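Local atomic coordinates of trimeric intracellular cation channel type 1B.2 (PDB entry 5EIK), a protein that conducts potassium across intracellular membranes as a homotrimeric channel, binds the lipid PIP2 and may supply counter-ion current during calcium release from internal stores. Residues Phe79-Pro84 with Val146-Glu151; Lys26-Phe31 with Ile95-Ile100; Thr39-Arg44 with Arg115-Phe120. All coordinates share one frame; numbering follows the deposited sequence.

Interaction 1 (Phe79-Pro84 with Val146-Glu151); sequences FLLGEP and VRIYPE. With PT5 ([(2R)-1-octadecanoyloxy-3-[oxidanyl-[(1R,2R,3S,4R,5R,6S)-2,3,6-tris(oxidanyl)-4,5-diphosphonooxy-cyclohexyl]oxy-phospho ryl]oxy-propan-2-yl] (8Z)-icosa-5,8,11,14-tetraenoate), chain B.
L81 and Y149 lie alongside each other, pointing opposite ways, where the lumenal ends of helices 72-81 and 120-148 meet. The methyl L81 CD2 comes to the edge of the tyrosine ring, 4.0 Å from Y149 CE2, while L81 CD1 lies 4.3 Å from I148 CD1. With CG beside its backbone N (chi1 -61°), L81 carries both methyls over to the other helix end. One face of the Y149 ring is covered by its own neighbour, I148 CG2, 3.3 Å above the plane and offset toward the rim. V159 of helix 153-165 also packs on L81.

The other side is looser and polar. E83 OE2 merely skirts I148 CD1 at 4.2 Å; its hydrogen bond goes to H144, a turn back on helix 120-148, and R147 NH2 stays 6.6 Å from E83 OE2. Two residues earlier on the helix, F79 faces the lipid: its CE2 lies 3.7 Å from C35 of the PIP2 molecule, and the ring also packs on F79 of the third subunit. Replacing this phenylalanine by an alanine is likely to open a gap beside the acyl chain and remove one side of the F79 contact between subunits. G82, at positive phi, ends helix 72-81 in a Schellman motif. With no hydrogen bond between the two segments, their direct contact is apolar packing, and the nearby E83-H144 bond supplies a polar tie between the two helix ends.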
# COMPACT_ATOMS: atom_id res chain seq x y z
N PHE A 79 7.34 0.53 6.89
CA PHE A 79 5.99 0.93 6.57
C PHE A 79 5.16 1.10 7.85
O PHE A 79 4.48 2.11 8.02
CB PHE A 79 5.34 -0.11 5.66
CG PHE A 79 3.88 0.15 5.39
CD1 PHE A 79 3.48 1.21 4.58
CD2 PHE A 79 2.91 -0.66 5.96
CE1 PHE A 79 2.12 1.47 4.36
CE2 PHE A 79 1.55 -0.41 5.74
CZ PHE A 79 1.16 0.66 4.94
N LEU A 80 5.24 0.14 8.76
CA LEU A 80 4.47 0.20 10.00
C LEU A 80 4.90 1.34 10.92
O LEU A 80 4.06 1.96 11.57
CB LEU A 80 4.57 -1.12 10.75
CG LEU A 80 4.08 -2.37 10.02
CD1 LEU A 80 4.27 -3.56 10.93
CD2 LEU A 80 2.61 -2.21 9.62
N LEU A 81 6.20 1.60 10.98
CA LEU A 81 6.72 2.64 11.86
C LEU A 81 6.75 4.04 11.26
O LEU A 81 7.12 5.00 11.93
CB LEU A 81 8.12 2.25 12.34
CG LEU A 81 8.12 0.94 13.14
CD1 LEU A 81 9.54 0.50 13.42
CD2 LEU A 81 7.34 1.15 14.45
N GLY A 82 6.38 4.16 9.99
CA GLY A 82 6.38 5.46 9.35
C GLY A 82 7.76 5.96 8.98
O GLY A 82 7.98 7.16 8.86
N GLU A 83 8.71 5.04 8.81
CA GLU A 83 10.07 5.40 8.44
C GLU A 83 10.10 5.34 6.92
O GLU A 83 9.27 4.67 6.31
CB GLU A 83 11.07 4.39 9.00
CG GLU A 83 10.82 4.01 10.45
CD GLU A 83 11.75 2.90 10.94
OE1 GLU A 83 11.95 1.92 10.19
OE2 GLU A 83 12.28 3.00 12.07
N PRO A 84 11.05 6.05 6.29
CA PRO A 84 11.12 6.01 4.82
C PRO A 84 11.17 4.56 4.35
O PRO A 84 12.02 3.79 4.81
CB PRO A 84 12.41 6.78 4.52
CG PRO A 84 12.42 7.81 5.62
CD PRO A 84 12.04 6.98 6.85
N VAL A 146 10.83 -1.58 20.84
CA VAL A 146 10.89 -1.27 22.26
C VAL A 146 11.58 0.07 22.51
O VAL A 146 11.18 0.83 23.40
CB VAL A 146 11.63 -2.38 23.03
CG1 VAL A 146 11.92 -1.94 24.46
CG2 VAL A 146 10.78 -3.63 23.03
N ARG A 147 12.61 0.35 21.73
CA ARG A 147 13.35 1.59 21.86
C ARG A 147 12.51 2.80 21.41
O ARG A 147 12.69 3.90 21.93
CB ARG A 147 14.64 1.50 21.06
CG ARG A 147 15.53 2.74 21.13
CD ARG A 147 16.93 2.42 20.61
NE ARG A 147 16.91 1.90 19.25
CZ ARG A 147 16.64 2.63 18.17
NH1 ARG A 147 16.37 3.93 18.29
NH2 ARG A 147 16.64 2.07 16.97
N ILE A 148 11.60 2.60 20.47
CA ILE A 148 10.77 3.70 19.99
C ILE A 148 9.48 3.88 20.79
O ILE A 148 9.12 5.00 21.15
CB ILE A 148 10.40 3.53 18.51
CG1 ILE A 148 11.66 3.41 17.66
CG2 ILE A 148 9.62 4.74 18.03
CD1 ILE A 148 11.38 3.21 16.18
N TYR A 149 8.79 2.77 21.07
CA TYR A 149 7.54 2.78 21.82
C TYR A 149 7.63 1.84 23.02
O TYR A 149 7.04 0.76 23.03
CB TYR A 149 6.39 2.35 20.90
CG TYR A 149 6.23 3.26 19.71
CD1 TYR A 149 5.69 4.54 19.85
CD2 TYR A 149 6.67 2.86 18.45
CE1 TYR A 149 5.60 5.40 18.77
CE2 TYR A 149 6.58 3.72 17.36
CZ TYR A 149 6.05 4.99 17.52
OH TYR A 149 5.98 5.85 16.45
N PRO A 150 8.36 2.27 24.05
CA PRO A 150 8.58 1.51 25.29
C PRO A 150 7.37 0.82 25.93
O PRO A 150 7.51 -0.27 26.48
CB PRO A 150 9.22 2.54 26.21
CG PRO A 150 9.95 3.44 25.27
CD PRO A 150 8.93 3.63 24.18
N GLU A 151 6.19 1.43 25.86
CA GLU A 151 5.03 0.82 26.51
C GLU A 151 4.00 0.17 25.60
O GLU A 151 2.97 -0.33 26.07
CB GLU A 151 4.33 1.87 27.38
CG GLU A 151 5.30 2.76 28.16
CD GLU A 151 6.26 1.97 29.02
OE1 GLU A 151 7.26 2.56 29.49
OE2 GLU A 151 6.02 0.76 29.24
O12 PT5 B . 0.58 -16.81 5.86
P1 PT5 B . 1.00 -15.51 5.21
O13 PT5 B . 1.42 -14.23 6.31
O11 PT5 B . -0.12 -14.83 4.23
O6 PT5 B . 3.12 -17.67 2.74
O1 PT5 B . 2.31 -15.62 4.32
C1 PT5 B . 3.44 -16.40 4.73
C6 PT5 B . 4.06 -16.86 3.45
C2 PT5 B . 4.49 -15.58 5.57
O2 PT5 B . 4.89 -14.40 4.85
C3 PT5 B . 5.77 -16.44 5.81
O3 PT5 B . 6.73 -15.62 6.47
C4 PT5 B . 6.38 -16.95 4.53
O4 PT5 B . 7.38 -17.88 4.81
P4 PT5 B . 8.94 -17.56 4.45
O41 PT5 B . 9.16 -17.17 2.90
O42 PT5 B . 9.86 -18.83 4.80
O43 PT5 B . 9.38 -16.37 5.27
C5 PT5 B . 5.35 -17.67 3.64
O5 PT5 B . 5.95 -17.86 2.36
P5 PT5 B . 6.35 -19.41 1.99
O52 PT5 B . 6.30 -20.39 3.24
O51 PT5 B . 5.34 -19.91 0.74
O53 PT5 B . 7.87 -19.15 1.35
C7 PT5 B . 1.60 -12.87 5.84
C8 PT5 B . 0.90 -11.95 6.85
C9 PT5 B . -0.58 -11.59 6.49
O16 PT5 B . 1.68 -10.69 6.97
C10 PT5 B . 2.43 -10.56 8.10
O17 PT5 B . 3.52 -11.09 8.26
O18 PT5 B . -0.76 -10.11 6.56
C11 PT5 B . -2.05 -9.50 6.76
O19 PT5 B . -3.05 -10.04 7.32
C12 PT5 B . 1.79 -9.66 9.16
C13 PT5 B . 2.62 -8.47 9.69
C14 PT5 B . 1.85 -7.71 10.80
C15 PT5 B . 1.23 -6.39 10.31
C16 PT5 B . 0.64 -5.52 11.46
C17 PT5 B . -0.68 -4.79 11.07
C18 PT5 B . -0.75 -3.34 11.55
C19 PT5 B . -1.39 -2.42 11.00
C20 PT5 B . -1.44 -1.65 9.67
C21 PT5 B . -2.48 -2.14 8.63
C22 PT5 B . -2.26 -1.54 7.23
C23 PT5 B . -3.57 -1.11 6.55
C24 PT5 B . -3.52 0.33 5.98
C31 PT5 B . -2.09 -8.07 6.22
C32 PT5 B . -1.51 -7.03 7.22
C33 PT5 B . -1.43 -5.59 6.64
C34 PT5 B . -0.06 -5.22 6.00
C35 PT5 B . 0.11 -3.80 5.27
C36 PT5 B . 0.04 -3.65 3.90
C37 PT5 B . -0.58 -2.36 3.32
C38 PT5 B . 0.27 -1.96 2.22
C39 PT5 B . -0.00 -2.03 0.79
C40 PT5 B . -0.01 -3.35 0.08
C25 PT5 B . -3.30 0.35 4.45
C26 PT5 B . -3.01 1.76 3.91
C41 PT5 B . -1.37 -3.90 -0.37
C42 PT5 B . -1.27 -5.33 -0.92
C43 PT5 B . -1.50 -6.41 0.14

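Interaction 2 (Lys26-Phe31 with Ile95-Ile100); sequences KLYPYF and ILLGSI. With DMU (decyl-beta-D-maltopyranoside), chain K; DMU (decyl-beta-D-maltopyranoside), chain J.
The Y28 ring has P29 CB 3.6 Å above the centre of one face, while at its edge, in plane, sits O2 of a decyl maltoside (chain J), 2.6 Å from Y28 OH. L97 CD2 reaches the same ring obliquely, 3.6 Å from Y28 CE1. P29 follows a cis peptide bond, and its CG lies over the centre of one face of the Y30 ring; the proline thus puts CB on a face of Y28 and CG on a face of Y30. With chi1 at -177°, which sets CG beside the carbonyl carbon, the Y28 ring reaches across to L97 CD2.

L97 CD2 makes each of the contacts between the two segments: besides the tyrosine it meets P29 CB at 3.6 Å and the carbonyl P29 O at 3.5 Å. D32 and Y36 of helix 30-47 also touch L97, so the leucine of helix 92-107 packs against the first turns of transmembrane helix 30-47. Away from it, a second maltoside (chain K) is held by the K26 backbone, K26 N giving O55 a nearly straight hydrogen bond, with an N-H...O angle of 164°, and K26 O accepting one from O49. The contact is apolar between the segments and polar toward the sugars: a leucine methyl, the proline and the tyrosine ring join the loop leading into helix 30-47 to helix 92-107, while the tyrosine hydroxyl and the lysine backbone meet detergent.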
# COMPACT_ATOMS: atom_id res chain seq x y z
N LYS A 26 27.71 -14.17 13.64
CA LYS A 26 27.73 -13.04 12.73
C LYS A 26 27.01 -13.48 11.45
O LYS A 26 27.53 -14.28 10.67
CB LYS A 26 29.17 -12.63 12.41
CG LYS A 26 29.25 -11.38 11.54
CD LYS A 26 28.60 -10.19 12.24
CE LYS A 26 27.93 -9.26 11.24
NZ LYS A 26 26.73 -9.89 10.60
N LEU A 27 25.80 -12.96 11.27
CA LEU A 27 24.96 -13.32 10.13
C LEU A 27 25.54 -12.98 8.76
O LEU A 27 25.40 -13.76 7.81
CB LEU A 27 23.59 -12.67 10.30
CG LEU A 27 22.90 -13.09 11.61
CD1 LEU A 27 21.52 -12.49 11.67
CD2 LEU A 27 22.83 -14.61 11.69
N TYR A 28 26.19 -11.83 8.65
CA TYR A 28 26.80 -11.43 7.40
C TYR A 28 28.15 -12.17 7.25
O TYR A 28 28.94 -12.23 8.19
CB TYR A 28 27.03 -9.92 7.38
CG TYR A 28 27.60 -9.41 6.08
CD1 TYR A 28 26.77 -9.10 5.00
CD2 TYR A 28 28.98 -9.25 5.92
CE1 TYR A 28 27.30 -8.64 3.80
CE2 TYR A 28 29.51 -8.79 4.73
CZ TYR A 28 28.67 -8.49 3.67
OH TYR A 28 29.21 -8.01 2.50
N PRO A 29 28.42 -12.74 6.07
CA PRO A 29 27.55 -12.72 4.89
C PRO A 29 26.89 -14.08 4.59
O PRO A 29 26.02 -14.17 3.74
CB PRO A 29 28.51 -12.33 3.78
CG PRO A 29 29.72 -13.18 4.14
CD PRO A 29 29.81 -13.04 5.67
N TYR A 30 27.30 -15.11 5.31
CA TYR A 30 26.77 -16.45 5.05
C TYR A 30 25.33 -16.74 5.43
O TYR A 30 24.61 -17.41 4.69
CB TYR A 30 27.70 -17.49 5.68
CG TYR A 30 29.05 -17.48 5.01
CD1 TYR A 30 29.17 -17.78 3.65
CD2 TYR A 30 30.20 -17.13 5.71
CE1 TYR A 30 30.41 -17.71 3.00
CE2 TYR A 30 31.44 -17.06 5.07
CZ TYR A 30 31.53 -17.35 3.72
OH TYR A 30 32.75 -17.28 3.07
N PHE A 31 24.89 -16.26 6.58
CA PHE A 31 23.51 -16.53 6.92
C PHE A 31 22.62 -15.65 6.02
O PHE A 31 21.55 -16.08 5.59
CB PHE A 31 23.26 -16.29 8.40
CG PHE A 31 23.88 -17.34 9.29
CD1 PHE A 31 25.24 -17.29 9.61
CD2 PHE A 31 23.11 -18.38 9.80
CE1 PHE A 31 25.81 -18.26 10.43
CE2 PHE A 31 23.67 -19.36 10.61
CZ PHE A 31 25.03 -19.30 10.93
N ILE A 95 22.68 -4.84 0.20
CA ILE A 95 22.14 -4.74 -1.15
C ILE A 95 23.11 -5.31 -2.17
O ILE A 95 22.69 -5.95 -3.14
CB ILE A 95 21.81 -3.28 -1.51
CG1 ILE A 95 20.82 -2.72 -0.50
CG2 ILE A 95 21.22 -3.21 -2.90
CD1 ILE A 95 19.57 -3.56 -0.34
N LEU A 96 24.40 -5.08 -1.96
CA LEU A 96 25.38 -5.61 -2.90
C LEU A 96 25.38 -7.13 -2.85
O LEU A 96 25.29 -7.78 -3.88
CB LEU A 96 26.78 -5.09 -2.58
CG LEU A 96 27.82 -5.65 -3.56
CD1 LEU A 96 27.49 -5.25 -4.99
CD2 LEU A 96 29.17 -5.14 -3.20
N LEU A 97 25.47 -7.69 -1.64
CA LEU A 97 25.48 -9.14 -1.48
C LEU A 97 24.20 -9.73 -2.08
O LEU A 97 24.23 -10.77 -2.74
CB LEU A 97 25.60 -9.53 -0.00
CG LEU A 97 25.59 -11.03 0.34
CD1 LEU A 97 26.71 -11.76 -0.37
CD2 LEU A 97 25.72 -11.24 1.84
N GLY A 98 23.07 -9.06 -1.85
CA GLY A 98 21.80 -9.53 -2.37
C GLY A 98 21.76 -9.50 -3.89
O GLY A 98 21.24 -10.43 -4.53
N SER A 99 22.29 -8.45 -4.48
CA SER A 99 22.31 -8.34 -5.93
C SER A 99 23.24 -9.39 -6.55
O SER A 99 22.96 -9.95 -7.62
CB SER A 99 22.76 -6.94 -6.34
OG SER A 99 21.98 -5.97 -5.68
N ILE A 100 24.35 -9.67 -5.88
CA ILE A 100 25.30 -10.66 -6.38
C ILE A 100 24.67 -12.04 -6.36
O ILE A 100 24.76 -12.79 -7.34
CB ILE A 100 26.59 -10.66 -5.55
CG1 ILE A 100 27.37 -9.37 -5.85
CG2 ILE A 100 27.43 -11.88 -5.89
CD1 ILE A 100 28.58 -9.18 -4.95
C1 DMU K . 29.67 -17.28 11.52
C2 DMU K . 30.74 -16.81 12.54
C3 DMU K . 31.32 -18.05 13.38
C4 DMU K . 31.63 -19.20 12.44
O5 DMU K . 30.45 -19.60 11.73
C6 DMU K . 30.13 -18.56 10.78
O7 DMU K . 32.71 -17.78 14.11
O16 DMU K . 29.07 -19.01 9.92
C18 DMU K . 29.67 -19.76 8.85
C19 DMU K . 28.56 -20.27 7.93
C22 DMU K . 28.96 -21.60 7.31
C25 DMU K . 27.76 -22.54 7.38
C28 DMU K . 28.19 -23.92 6.86
C31 DMU K . 26.95 -24.79 6.62
C34 DMU K . 26.54 -24.69 5.15
C37 DMU K . 25.75 -25.94 4.74
C40 DMU K . 24.67 -25.55 3.72
C43 DMU K . 25.25 -25.66 2.30
O49 DMU K . 29.47 -16.24 10.56
O55 DMU K . 30.13 -15.83 13.40
C57 DMU K . 32.15 -20.39 13.25
O61 DMU K . 32.69 -21.38 12.37
C5 DMU K . 33.39 -16.29 15.90
C7 DMU K . 34.27 -17.26 16.72
C8 DMU K . 33.49 -18.00 17.74
C9 DMU K . 32.32 -18.75 17.05
O1 DMU K . 31.53 -17.85 16.32
C10 DMU K . 32.23 -17.06 15.29
O2 DMU K . 34.31 -18.93 18.34
O3 DMU K . 34.11 -15.65 14.90
O4 DMU K . 35.32 -16.52 17.40
C11 DMU K . 31.47 -19.54 18.05
O6 DMU K . 30.49 -20.32 17.38
C1 DMU J . 33.67 -2.42 -3.75
C2 DMU J . 33.80 -3.93 -3.45
C3 DMU J . 33.21 -4.26 -2.06
C4 DMU J . 31.78 -3.65 -1.90
O5 DMU J . 31.80 -2.22 -2.14
C6 DMU J . 32.19 -1.96 -3.51
O7 DMU J . 33.16 -5.65 -1.93
O16 DMU J . 32.03 -0.54 -3.77
C18 DMU J . 31.84 -0.26 -5.20
C19 DMU J . 30.94 -1.30 -5.89
C22 DMU J . 29.89 -0.59 -6.73
C25 DMU J . 29.20 -1.62 -7.61
C28 DMU J . 28.39 -0.91 -8.68
C31 DMU J . 28.15 -1.88 -9.83
C34 DMU J . 26.66 -2.21 -9.90
C37 DMU J . 26.35 -2.82 -11.26
C40 DMU J . 24.90 -2.50 -11.63
C43 DMU J . 24.88 -1.84 -13.01
O49 DMU J . 34.07 -2.22 -5.12
O55 DMU J . 35.20 -4.28 -3.45
C57 DMU J . 31.21 -3.92 -0.49
O61 DMU J . 29.79 -3.69 -0.53
C5 DMU J . 34.25 -7.68 -0.99
C7 DMU J . 32.97 -8.10 -0.26
C8 DMU J . 32.86 -7.32 1.14
C9 DMU J . 32.94 -5.87 0.91
O1 DMU J . 34.04 -5.47 0.10
C10 DMU J . 34.20 -6.12 -1.15
O2 DMU J . 31.69 -7.67 1.65
O3 DMU J . 34.24 -8.23 -2.28
O4 DMU J . 32.92 -9.48 0.01
C11 DMU J . 32.95 -5.13 2.25
O6 DMU J . 32.92 -3.74 2.04

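Interaction 3 (Thr39-Arg44 with Arg115-Phe120); sequences TCLSVR and RLATWF. With DMU (decyl-beta-D-maltopyranoside), chain L.
L41 of transmembrane helix 30-47 meets A117 and T118 at the end of the short cytoplasmic-side helix 112-117, a small apolar helix packing contact in the all-helical TRIC channel fold. L41 CD1 lies 3.9 Å from A117 CB, and the other branch, L41 CD2, stands 4.3 Å from T118 CG2. The leucine spreads its two methyls over two successive residues because CG sits beside the backbone N (chi1 -64°) and the chain then runs on extended.

Next to these methyls, V105 of helix 92-107 also packs on L41. T118 turns its methyl to the leucine and its hydroxyl back to F114, where T118 OG1 is hydrogen-bonded to F114 O. One turn beyond L41, the extended R44 forms a salt bridge with D111, just ahead of helix 112-117, and a cation-pi contact with F114 on it, so charge as well as packing ties helix 30-47 to this region. No other protein chain of the assembly touches either segment.

The alkyl tail of a decyl maltoside (chain L) runs alongside the short helix, probably where lipid would lie. Its C40 is 3.3 Å from L116 CD2, and its terminal C43 is 3.6 Å from A117 CB, the same methyl that meets L41.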
# COMPACT_ATOMS: atom_id res chain seq x y z
N THR A 39 15.39 -16.89 -1.15
CA THR A 39 14.42 -15.91 -1.61
C THR A 39 14.42 -15.86 -3.15
O THR A 39 13.35 -15.84 -3.78
CB THR A 39 14.74 -14.49 -1.05
OG1 THR A 39 14.63 -14.49 0.37
CG2 THR A 39 13.80 -13.45 -1.63
N CYS A 40 15.60 -15.85 -3.76
CA CYS A 40 15.69 -15.80 -5.22
C CYS A 40 15.14 -17.06 -5.88
O CYS A 40 14.49 -16.99 -6.92
CB CYS A 40 17.13 -15.59 -5.67
SG CYS A 40 17.74 -13.92 -5.39
N LEU A 41 15.40 -18.20 -5.26
CA LEU A 41 14.89 -19.46 -5.78
C LEU A 41 13.37 -19.39 -5.78
O LEU A 41 12.72 -19.88 -6.69
CB LEU A 41 15.37 -20.63 -4.91
CG LEU A 41 16.88 -20.84 -4.89
CD1 LEU A 41 17.24 -22.00 -3.98
CD2 LEU A 41 17.37 -21.09 -6.31
N SER A 42 12.81 -18.78 -4.74
CA SER A 42 11.37 -18.66 -4.63
C SER A 42 10.82 -17.78 -5.75
O SER A 42 9.85 -18.14 -6.42
CB SER A 42 11.01 -18.09 -3.25
OG SER A 42 9.60 -18.02 -3.09
N VAL A 43 11.44 -16.63 -5.96
CA VAL A 43 10.98 -15.74 -7.02
C VAL A 43 11.10 -16.45 -8.36
O VAL A 43 10.24 -16.29 -9.23
CB VAL A 43 11.79 -14.43 -7.06
CG1 VAL A 43 11.43 -13.64 -8.30
CG2 VAL A 43 11.52 -13.61 -5.81
N ARG A 44 12.16 -17.23 -8.53
CA ARG A 44 12.37 -17.95 -9.78
C ARG A 44 11.32 -19.04 -9.98
O ARG A 44 10.84 -19.24 -11.10
CB ARG A 44 13.78 -18.56 -9.81
CG ARG A 44 14.04 -19.43 -11.01
CD ARG A 44 15.54 -19.58 -11.30
NE ARG A 44 15.77 -20.61 -12.30
CZ ARG A 44 16.95 -20.87 -12.86
NH1 ARG A 44 18.02 -20.16 -12.53
NH2 ARG A 44 17.05 -21.84 -13.76
N ARG A 115 21.50 -25.03 -9.82
CA ARG A 115 21.56 -26.48 -9.68
C ARG A 115 22.12 -26.93 -8.33
O ARG A 115 21.63 -27.90 -7.73
CB ARG A 115 22.42 -27.07 -10.80
CG ARG A 115 21.77 -27.04 -12.16
CD ARG A 115 22.72 -27.48 -13.25
NE ARG A 115 22.06 -27.50 -14.56
CZ ARG A 115 22.71 -27.46 -15.72
NH1 ARG A 115 24.03 -27.41 -15.74
NH2 ARG A 115 22.03 -27.47 -16.86
N LEU A 116 23.14 -26.24 -7.86
CA LEU A 116 23.72 -26.58 -6.58
C LEU A 116 22.76 -26.22 -5.44
O LEU A 116 22.57 -27.00 -4.50
CB LEU A 116 25.05 -25.84 -6.40
CG LEU A 116 25.74 -26.01 -5.04
CD1 LEU A 116 25.98 -27.49 -4.74
CD2 LEU A 116 27.05 -25.25 -5.04
N ALA A 117 22.13 -25.05 -5.53
CA ALA A 117 21.21 -24.61 -4.48
C ALA A 117 19.93 -25.43 -4.37
O ALA A 117 19.33 -25.48 -3.30
CB ALA A 117 20.86 -23.15 -4.68
N THR A 118 19.52 -26.05 -5.46
CA THR A 118 18.30 -26.85 -5.43
C THR A 118 18.54 -28.32 -5.10
O THR A 118 17.60 -29.10 -5.01
CB THR A 118 17.52 -26.73 -6.75
OG1 THR A 118 18.40 -26.97 -7.85
CG2 THR A 118 16.92 -25.33 -6.89
N TRP A 119 19.81 -28.70 -4.94
CA TRP A 119 20.14 -30.07 -4.59
C TRP A 119 19.72 -30.22 -3.12
O TRP A 119 20.28 -29.55 -2.24
CB TRP A 119 21.64 -30.31 -4.78
CG TRP A 119 22.12 -31.68 -4.38
CD1 TRP A 119 21.48 -32.87 -4.61
CD2 TRP A 119 23.35 -32.01 -3.73
NE1 TRP A 119 22.25 -33.92 -4.14
CE2 TRP A 119 23.40 -33.41 -3.60
CE3 TRP A 119 24.43 -31.25 -3.25
CZ2 TRP A 119 24.48 -34.08 -3.01
CZ3 TRP A 119 25.50 -31.91 -2.66
CH2 TRP A 119 25.52 -33.31 -2.54
N PHE A 120 18.75 -31.09 -2.87
CA PHE A 120 18.20 -31.28 -1.52
C PHE A 120 19.13 -31.09 -0.32
O PHE A 120 18.84 -30.28 0.56
CB PHE A 120 17.51 -32.63 -1.40
CG PHE A 120 16.58 -32.72 -0.24
CD1 PHE A 120 15.45 -31.91 -0.18
CD2 PHE A 120 16.82 -33.61 0.80
CE1 PHE A 120 14.57 -31.97 0.90
CE2 PHE A 120 15.95 -33.68 1.89
CZ PHE A 120 14.82 -32.86 1.94
C1 DMU L . 35.53 -20.29 2.87
C2 DMU L . 36.49 -19.38 3.69
C3 DMU L . 37.69 -18.89 2.78
C4 DMU L . 37.13 -18.34 1.45
O5 DMU L . 36.36 -19.35 0.77
C6 DMU L . 35.16 -19.60 1.53
O7 DMU L . 38.43 -17.82 3.43
O16 DMU L . 34.28 -20.45 0.79
C18 DMU L . 33.44 -19.59 -0.02
C19 DMU L . 32.43 -20.47 -0.76
C22 DMU L . 31.54 -19.63 -1.69
C25 DMU L . 30.27 -20.43 -1.95
C28 DMU L . 29.66 -20.00 -3.29
C31 DMU L . 28.85 -21.18 -3.87
C34 DMU L . 27.36 -20.82 -3.90
C37 DMU L . 26.57 -21.87 -3.10
C40 DMU L . 25.50 -22.53 -3.99
C43 DMU L . 24.12 -22.02 -3.57
O49 DMU L . 34.32 -20.52 3.64
O55 DMU L . 37.01 -20.16 4.79
C57 DMU L . 38.27 -17.87 0.55
O61 DMU L . 37.73 -16.89 -0.36
C5 DMU L . 40.10 -17.39 5.22
C7 DMU L . 40.88 -16.37 4.29
C8 DMU L . 41.96 -17.19 3.47
C9 DMU L . 41.20 -18.29 2.66
O1 DMU L . 40.47 -19.08 3.62
C10 DMU L . 39.42 -18.38 4.30
O2 DMU L . 42.62 -16.33 2.53
O3 DMU L . 39.05 -16.49 5.77
O4 DMU L . 41.51 -15.36 5.08
C11 DMU L . 42.20 -19.12 1.90
O6 DMU L . 41.57 -20.06 1.10

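Overall arrangement
Interactions 2 and 3 share helix 30-47: the residues leading into it (Y28, P29) pack on helix 92-107 in one, and its later turn (L41) on A117 and T118 in the other. Their centres are 16 Å apart, their nearest atoms about 5 Å. Interaction 1 sits away from both, at the subunit interface: its centre is 25 Å from that of interaction 2 and 34 Å from that of interaction 3, on the opposite side of the chain's centre from the latter. Helix 120-148 ends in interaction 1 and carries the PIP2-binding K130 and R134; the K130 side chain lies about 10 Å from that of L41. Along the chain all three contacts alternate their segments.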